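Local coordinates for dTDP Sugar Isomerase (Desulfovibrio desulfuricans subsp. desulfuricans str. G20, PDB 3EJK), which probably catalyses the 3,5-epimerisation of dTDP-4-dehydro-6-deoxy-glucose to dTDP-4-dehydro-rhamnose, a step in making activated L-rhamnose, at residues 19-24 with 95-100. Numbering follows the deposited sequence. Where two conformers were deposited one is given.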
loop_
_atom_site.group_PDB
_atom_site.type_symbol
_atom_site.label_atom_id
_atom_site.label_comp_id
_atom_site.label_asym_id
_atom_site.label_seq_id
_atom_site.Cartn_x
_atom_site.Cartn_y
_atom_site.Cartn_z
ATOM N N PRO A 19 -16.497 8.834 -17.419
ATOM C CA PRO A 19 -16.704 9.669 -18.589
ATOM C C PRO A 19 -15.439 9.961 -19.365
ATOM O O PRO A 19 -15.486 10.628 -20.392
ATOM C CB PRO A 19 -17.304 10.945 -18.009
ATOM C CG PRO A 19 -17.919 10.499 -16.720
ATOM C CD PRO A 19 -16.946 9.506 -16.194
ATOM N N VAL A 20 -14.320 9.476 -18.853
ATOM C CA VAL A 20 -13.042 9.583 -19.575
ATOM C C VAL A 20 -12.730 8.168 -20.044
ATOM O O VAL A 20 -12.660 7.234 -19.243
ATOM C CB VAL A 20 -11.846 10.164 -18.754
ATOM C CG1 VAL A 20 -10.539 9.943 -19.507
ATOM C CG2 VAL A 20 -12.027 11.663 -18.488
ATOM N N GLU A 21 -12.578 8.036 -21.358
ATOM C CA GLU A 21 -12.287 6.756 -22.006
ATOM C C GLU A 21 -11.097 6.067 -21.384
ATOM O O GLU A 21 -10.021 6.661 -21.246
ATOM C CB GLU A 21 -12.007 6.952 -23.504
ATOM C CG GLU A 21 -11.666 5.664 -24.217
ATOM C CD GLU A 21 -12.872 4.765 -24.339
ATOM O OE1 GLU A 21 -13.844 5.192 -24.991
ATOM O OE2 GLU A 21 -12.852 3.643 -23.798
ATOM N N GLY A 22 -11.315 4.817 -21.041
ATOM C CA GLY A 22 -10.299 3.942 -20.477
ATOM C C GLY A 22 -10.168 3.990 -18.972
ATOM O O GLY A 22 -9.533 3.128 -18.357
ATOM N N ALA A 23 -10.716 5.041 -18.380
ATOM C CA ALA A 23 -10.676 5.177 -16.917
ATOM C C ALA A 23 -11.733 4.216 -16.367
ATOM O O ALA A 23 -12.854 4.133 -16.869
ATOM C CB ALA A 23 -10.934 6.586 -16.486
ATOM N N GLN A 24 -11.350 3.447 -15.365
ATOM C CA GLN A 24 -12.255 2.451 -14.794
ATOM C C GLN A 24 -12.184 2.414 -13.302
ATOM O O GLN A 24 -11.179 2.718 -12.693
ATOM C CB GLN A 24 -11.914 1.053 -15.308
ATOM C CG GLN A 24 -11.935 0.877 -16.802
ATOM C CD GLN A 24 -11.485 -0.518 -17.192
ATOM O OE1 GLN A 24 -10.973 -1.269 -16.363
ATOM N NE2 GLN A 24 -11.665 -0.870 -18.453
ATOM N N LYS A 95 -7.313 12.619 -29.953
ATOM C CA LYS A 95 -8.040 11.634 -30.778
ATOM C C LYS A 95 -8.968 10.717 -29.990
ATOM O O LYS A 95 -9.506 9.750 -30.528
ATOM C CB LYS A 95 -7.062 10.824 -31.618
ATOM C CG LYS A 95 -6.406 11.659 -32.711
ATOM C CD LYS A 95 -5.241 10.911 -33.332
ATOM N N SER A 96 -9.170 11.077 -28.732
ATOM C CA SER A 96 -10.055 10.333 -27.819
ATOM C C SER A 96 -11.535 10.647 -28.039
ATOM O O SER A 96 -11.921 11.785 -28.238
ATOM C CB SER A 96 -9.714 10.620 -26.350
ATOM O OG SER A 96 -10.663 10.007 -25.491
ATOM N N PRO A 97 -12.384 9.627 -27.959
ATOM C CA PRO A 97 -13.800 9.915 -28.142
ATOM C C PRO A 97 -14.381 10.700 -26.974
ATOM O O PRO A 97 -15.518 11.129 -27.036
ATOM C CB PRO A 97 -14.434 8.532 -28.252
ATOM C CG PRO A 97 -13.491 7.622 -27.576
ATOM C CD PRO A 97 -12.122 8.197 -27.735
ATOM N N THR A 98 -13.589 10.888 -25.930
ATOM C CA THR A 98 -14.019 11.676 -24.766
ATOM C C THR A 98 -13.040 12.819 -24.575
ATOM O O THR A 98 -12.841 13.321 -23.498
ATOM C CB THR A 98 -14.114 10.860 -23.456
ATOM O OG1 THR A 98 -12.819 10.331 -23.099
ATOM C CG2 THR A 98 -15.138 9.718 -23.583
ATOM N N SER A 99 -12.428 13.229 -25.662
ATOM C CA SER A 99 -11.496 14.358 -25.614
ATOM C C SER A 99 -12.121 15.583 -24.935
ATOM O O SER A 99 -13.223 16.012 -25.250
ATOM C CB SER A 99 -11.046 14.749 -27.024
ATOM O OG SER A 99 -10.063 15.771 -26.981
ATOM N N GLY A 100 -11.372 16.160 -24.018
ATOM C CA GLY A 100 -11.788 17.390 -23.354
ATOM C C GLY A 100 -12.651 17.210 -22.133
ATOM O O GLY A 100 -12.937 18.172 -21.439
#
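Two beta turns meet at Val20 and Thr98, whose CA atoms lie 5.7 Å apart: a type II turn from Val20 to Ala23, closed by a bond from Ala23 N to Val20 O, and a type I turn from Ser96 to Ser99, closed from Ser99 N to Ser96 O. The pair illustrates how a threonine hydroxyl can tie one loop to the backbone of another. Thr98 OG1 accepts from Glu21 N at 2.9 Å, with an almost straight N-H...O angle of 177°. With chi1 at 62°, the hydroxyl is staggered against both backbone neighbours of CB and turns to the Glu21 amide, while the methyl Thr98 CG2 lies 3.3 Å from Pro19 O, the carbonyl of the Pro19-Val20 peptide. The hydroxyl is further gripped by a hydrogen bond with Asp91 OD2, an oxygen that also bonds Ser96 OG. Ser96 in turn forms an ST turn, its OG accepting from Thr98 N at 3.1 Å, which is consistent with Asp91 and Ser96 holding the Thr98 hydroxyl and amide in position. Glu21 lays its CB 3.5 Å from Thr98 OG1; in one of its two modelled conformers the chain then bends across Pro97, a placement that remains doubtful. In contrast to exposed Glu21 and Pro97, Val20 is buried, packing on Asp91, Arg93, Val122 and Ala103. The contact is surface packing within a cupin-type beta fold: it joins the loop between strands 16-17 and 24-31, in one sheet, to the loop between strands 84-90 and 102-108, in the other.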